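Local coordinates for protein peroxiredoxin (PDB 5EPF) that probably reduces hydrogen peroxide and organic hydroperoxides to water and alcohols as a thiol-specific, thioredoxin-dependent peroxidase of the BCP/PrxQ subfamily, at residues 14-18 against 28-32; 39-43 against 55-59. One frame throughout, in Å; residues are numbered along the deposited sequence.

Contact 1: residues 14-18 against 28-32; sequences TVADF and RRLSV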
loop_
_atom_site.group_PDB
_atom_site.type_symbol
_atom_site.label_atom_id
_atom_site.label_comp_id
_atom_site.label_asym_id
_atom_site.label_seq_id
_atom_site.Cartn_x
_atom_site.Cartn_y
_atom_site.Cartn_z
ATOM N N THR A 14 15.536 3.452 4.413
ATOM C CA THR A 14 15.390 3.718 2.986
ATOM C C THR A 14 14.870 2.450 2.318
ATOM O O THR A 14 15.462 1.374 2.471
ATOM C CB THR A 14 16.734 4.099 2.356
ATOM O OG1 THR A 14 17.232 5.286 2.975
ATOM C CG2 THR A 14 16.587 4.366 0.870
ATOM N N VAL A 15 13.769 2.583 1.579
ATOM C CA VAL A 15 13.170 1.472 0.841
ATOM C C VAL A 15 13.889 1.295 -0.485
ATOM O O VAL A 15 14.114 2.266 -1.201
ATOM C CB VAL A 15 11.678 1.781 0.589
ATOM C CG1 VAL A 15 11.030 0.714 -0.290
ATOM C CG2 VAL A 15 10.949 1.993 1.916
ATOM N N ALA A 16 14.203 0.057 -0.850
ATOM C CA ALA A 16 14.705 -0.208 -2.192
ATOM C C ALA A 16 13.590 -0.040 -3.229
ATOM O O ALA A 16 12.419 -0.322 -2.964
ATOM C CB ALA A 16 15.262 -1.628 -2.261
ATOM N N ASP A 17 13.946 0.468 -4.406
ATOM C CA ASP A 17 12.988 0.573 -5.499
ATOM C C ASP A 17 12.530 -0.825 -5.900
ATOM O O ASP A 17 13.240 -1.809 -5.703
ATOM C CB ASP A 17 13.665 1.305 -6.669
ATOM C CG ASP A 17 12.681 1.897 -7.654
ATOM O OD1 ASP A 17 11.459 1.917 -7.386
ATOM O OD2 ASP A 17 13.140 2.367 -8.722
ATOM N N PHE A 18 11.323 -0.910 -6.450
ATOM C CA PHE A 18 10.776 -2.187 -6.903
ATOM C C PHE A 18 9.786 -1.927 -8.024
ATOM O O PHE A 18 9.304 -0.804 -8.202
ATOM C CB PHE A 18 10.093 -2.989 -5.767
ATOM C CG PHE A 18 8.846 -2.326 -5.201
ATOM C CD1 PHE A 18 7.617 -2.478 -5.830
ATOM C CD2 PHE A 18 8.898 -1.565 -4.042
ATOM C CE1 PHE A 18 6.470 -1.873 -5.308
ATOM C CE2 PHE A 18 7.753 -0.979 -3.518
ATOM C CZ PHE A 18 6.543 -1.126 -4.150
ATOM N N ARG A 28 4.514 -1.144 -12.723
ATOM C CA ARG A 28 4.637 0.124 -12.028
ATOM C C ARG A 28 5.882 0.069 -11.151
ATOM O O ARG A 28 6.212 -0.978 -10.581
ATOM C CB ARG A 28 3.426 0.368 -11.138
ATOM C CG ARG A 28 2.074 0.243 -11.859
ATOM C CD ARG A 28 1.939 1.219 -13.020
ATOM N NE ARG A 28 1.796 2.617 -12.609
ATOM C CZ ARG A 28 0.652 3.198 -12.263
ATOM N NH1 ARG A 28 -0.480 2.502 -12.257
ATOM N NH2 ARG A 28 0.643 4.480 -11.920
ATOM N N ARG A 29 6.558 1.198 -11.016
ATOM C CA ARG A 29 7.832 1.263 -10.312
ATOM C C ARG A 29 7.715 2.266 -9.175
ATOM O O ARG A 29 7.224 3.383 -9.381
ATOM C CB ARG A 29 8.934 1.688 -11.284
ATOM C CG ARG A 29 10.342 1.657 -10.707
ATOM C CD ARG A 29 11.411 2.037 -11.754
ATOM N NE ARG A 29 11.155 1.375 -13.036
ATOM C CZ ARG A 29 11.129 1.974 -14.227
ATOM N NH1 ARG A 29 11.396 3.272 -14.349
ATOM N NH2 ARG A 29 10.865 1.258 -15.307
ATOM N N LEU A 30 8.173 1.879 -7.975
ATOM C CA LEU A 30 8.051 2.772 -6.821
ATOM C C LEU A 30 8.618 4.159 -7.107
ATOM O O LEU A 30 7.980 5.169 -6.797
ATOM C CB LEU A 30 8.704 2.151 -5.584
ATOM C CG LEU A 30 8.631 3.046 -4.338
ATOM C CD1 LEU A 30 7.195 3.272 -3.859
ATOM C CD2 LEU A 30 9.495 2.502 -3.216
ATOM N N SER A 31 9.813 4.226 -7.694
ATOM C CA SER A 31 10.437 5.528 -7.941
ATOM C C SER A 31 9.616 6.394 -8.905
ATOM O O SER A 31 9.624 7.628 -8.793
ATOM C CB SER A 31 11.859 5.320 -8.451
ATOM O OG SER A 31 11.846 4.542 -9.637
ATOM N N VAL A 32 8.887 5.779 -9.834
ATOM C CA VAL A 32 8.007 6.544 -10.711
ATOM C C VAL A 32 6.707 6.893 -9.993
ATOM O O VAL A 32 6.174 8.003 -10.158
ATOM C CB VAL A 32 7.766 5.813 -12.047
ATOM C CG1 VAL A 32 6.829 6.619 -12.924
ATOM C CG2 VAL A 32 9.089 5.529 -12.751
#
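Asp17 OD1 takes a hydrogen bond from Ser31 N at 2.9 Å, and a weak one from the backbone N of the next residue, Phe18. The Ser31 N-H comes from above the carboxylate plane, 38° out of it. The other oxygen, Asp17 OD2, accepts from Ser31 OG at 2.7 Å, on its syn side and also tilted from the plane. Two bonds from one serine, one backbone and one side chain, thus fix the rotation of the carboxylate. The Asp17 torsion suits this: CG lies opposite the backbone N (chi1 -160°), which carries the group across to the start of helix 30-33. The first turn of a helix is expected to favour a negative charge there. Arg29 holds the N-cap position and runs its CG past the carboxylate, 3.5 Å from Asp17 OD2. Its guanidinium turns to Glu19 instead, in a salt bridge.

The backbone adds a third bond across the contact. Leu30 N donates to Phe18 O at 2.9 Å in a nearly straight bond (164° at the hydrogen). Arg29 CA also comes close to this oxygen, in a CA-H...O contact.

Beside these polar bonds, Leu30 packs on apolar groups. Its CB sits over one face of the Phe18 ring, 4.1 Å from the centroid and offset toward the rim, as a CH-pi contact. Its CD2 meets Val15 CG1 at 3.8 Å, the two side chains crossing at about a right angle. Phe18 also touches Leu98 and Val105, and Val15 reaches helix 104-109. The contact thus joins the N-terminal loop to the end of the small antiparallel hairpin 19-21/27-29, where it turns into helix 30-33, ahead of the thioredoxin-like core of this peroxiredoxin.

Contact 2: residues 39-43 against 55-59; sequences VVLFF and EACHF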
loop_
_atom_site.group_PDB
_atom_site.type_symbol
_atom_site.label_atom_id
_atom_site.label_comp_id
_atom_site.label_asym_id
_atom_site.label_seq_id
_atom_site.Cartn_x
_atom_site.Cartn_y
_atom_site.Cartn_z
ATOM N N VAL A 39 4.271 8.301 -1.333
ATOM C CA VAL A 39 3.355 7.188 -1.589
ATOM C C VAL A 39 2.984 6.551 -0.254
ATOM O O VAL A 39 3.863 6.220 0.553
ATOM C CB VAL A 39 4.007 6.129 -2.505
ATOM C CG1 VAL A 39 3.236 4.811 -2.443
ATOM C CG2 VAL A 39 4.111 6.637 -3.969
ATOM N N VAL A 40 1.696 6.329 -0.034
ATOM C CA VAL A 40 1.219 5.542 1.095
ATOM C C VAL A 40 0.964 4.134 0.554
ATOM O O VAL A 40 -0.015 3.899 -0.173
ATOM C CB VAL A 40 -0.041 6.151 1.718
ATOM C CG1 VAL A 40 -0.469 5.319 2.927
ATOM C CG2 VAL A 40 0.205 7.592 2.118
ATOM N N LEU A 41 1.871 3.206 0.886
ATOM C CA LEU A 41 1.876 1.843 0.354
ATOM C C LEU A 41 1.247 0.951 1.418
ATOM O O LEU A 41 1.838 0.742 2.482
ATOM C CB LEU A 41 3.312 1.391 0.056
ATOM C CG LEU A 41 3.459 0.005 -0.578
ATOM C CD1 LEU A 41 2.828 -0.027 -1.982
ATOM C CD2 LEU A 41 4.935 -0.399 -0.616
ATOM N N PHE A 42 0.031 0.473 1.166
ATOM C CA PHE A 42 -0.715 -0.259 2.180
ATOM C C PHE A 42 -0.831 -1.725 1.784
ATOM O O PHE A 42 -1.503 -2.060 0.799
ATOM C CB PHE A 42 -2.043 0.411 2.570
ATOM C CG PHE A 42 -3.152 0.421 1.515
ATOM C CD1 PHE A 42 -4.166 -0.538 1.541
ATOM C CD2 PHE A 42 -3.251 1.450 0.583
ATOM C CE1 PHE A 42 -5.212 -0.504 0.626
ATOM C CE2 PHE A 42 -4.305 1.485 -0.346
ATOM C CZ PHE A 42 -5.283 0.517 -0.300
ATOM N N PHE A 43 -0.155 -2.590 2.548
ATOM C CA PHE A 43 -0.227 -4.035 2.356
ATOM C C PHE A 43 -1.478 -4.547 3.062
ATOM O O PHE A 43 -1.685 -4.293 4.257
ATOM C CB PHE A 43 0.978 -4.712 3.009
ATOM C CG PHE A 43 2.261 -4.605 2.239
ATOM C CD1 PHE A 43 2.665 -5.609 1.370
ATOM C CD2 PHE A 43 3.096 -3.512 2.431
ATOM C CE1 PHE A 43 3.878 -5.502 0.673
ATOM C CE2 PHE A 43 4.306 -3.401 1.772
ATOM C CZ PHE A 43 4.699 -4.400 0.886
ATOM N N GLU A 55 -10.693 -1.015 4.831
ATOM C CA GLU A 55 -9.453 -0.244 4.791
ATOM C C GLU A 55 -9.280 0.457 3.446
ATOM O O GLU A 55 -8.992 1.663 3.393
ATOM C CB GLU A 55 -8.267 -1.174 5.064
ATOM C CG GLU A 55 -6.958 -0.416 5.037
ATOM C CD GLU A 55 -5.716 -1.266 5.120
ATOM O OE1 GLU A 55 -5.787 -2.506 5.172
ATOM O OE2 GLU A 55 -4.613 -0.657 5.111
ATOM N N ALA A 56 -9.465 -0.287 2.350
ATOM C CA ALA A 56 -9.208 0.251 1.022
ATOM C C ALA A 56 -10.284 1.246 0.604
ATOM O O ALA A 56 -9.984 2.217 -0.100
ATOM C CB ALA A 56 -9.093 -0.903 0.026
ATOM N N CYS A 57 -11.535 1.032 1.020
ATOM C CA CYS A 57 -12.571 2.018 0.731
ATOM C C CYS A 57 -12.361 3.308 1.515
ATOM O O CYS A 57 -12.749 4.385 1.044
ATOM C CB CYS A 57 -13.958 1.435 1.003
ATOM S SG CYS A 57 -14.488 0.241 -0.251
ATOM N N HIS A 58 -11.769 3.227 2.712
ATOM C CA HIS A 58 -11.440 4.449 3.438
ATOM C C HIS A 58 -10.352 5.231 2.709
ATOM O O HIS A 58 -10.464 6.454 2.560
ATOM C CB HIS A 58 -11.058 4.109 4.881
ATOM C CG HIS A 58 -10.990 5.299 5.787
ATOM N ND1 HIS A 58 -12.014 6.210 5.905
ATOM C CD2 HIS A 58 -10.014 5.723 6.626
ATOM C CE1 HIS A 58 -11.678 7.139 6.785
ATOM N NE2 HIS A 58 -10.467 6.869 7.234
ATOM N N PHE A 59 -9.329 4.537 2.186
ATOM C CA PHE A 59 -8.363 5.196 1.306
ATOM C C PHE A 59 -9.048 5.825 0.100
ATOM O O PHE A 59 -8.741 6.968 -0.269
ATOM C CB PHE A 59 -7.295 4.214 0.835
ATOM C CG PHE A 59 -6.138 4.060 1.792
ATOM C CD1 PHE A 59 -5.192 5.069 1.931
ATOM C CD2 PHE A 59 -5.982 2.904 2.555
ATOM C CE1 PHE A 59 -4.123 4.927 2.808
ATOM C CE2 PHE A 59 -4.918 2.757 3.438
ATOM C CZ PHE A 59 -3.981 3.788 3.562
HETATM O O HOH W 1 -2.335 -1.884 5.313
#
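Helix 50-61, which carries the probable peroxidatic Cys52, packs on the central strand 39-43 of the thioredoxin-fold sheet. The axes of segments 39-43 and 55-59 are nearly antiparallel (163°) and come within 10.9 Å. Phe42 and Phe59 form an offset stack, with planes at 10° and centroids 4.1 Å apart. Phe59 CD2 stands over the centre of the Phe42 ring, while Phe42 CD2 lies over the rim of Phe59. Phe42 CG sits between its backbone N and carbonyl carbon (chi1 69°), which directs the ring at the helix. Ala56 CB touches Phe42 CE1 at 3.9 Å, and Val40 CG1 packs on Phe59 CE1 at 3.7 Å. Cys57 of this helix is the probable disulfide partner of Cys52; that bond is not formed here. Strand 125-129, next to 39-43, adds Thr126 beside Val40 and Phe42. Helix 145-158, on the same face of the sheet, brings Ala149 to Phe59 and Ala152 to Val40.

The extended Glu55 side chain, about 5 Å from that of Cys52, slides past Phe42, with OE2 3.6 Å from Phe42 CD1. A water donates to this OE2 and to Phe43 O, at 2.6 Å and 2.7 Å. Glu55 OE1 makes a salt bridge with Arg124.

Overall arrangement
Contact 1 closes before contact 2 opens, and helix 30-33 leads on to strand 39-43. Their centres lie about 17 Å apart. Contact 1 sits toward the outside of the chain, and contact 2 near its centre. They meet where Phe18 CZ packs on Leu41 CD2 at 4.0 Å. Leu41 points away from helix 50-61, so the central strand has contact 2 on one face and the edge of contact 1 on the other. The five-stranded mixed sheet thus lies between the N-terminal part and the helix of the probable peroxidatic cysteine. Contact 2 is close to that site, and contact 1 is away from it.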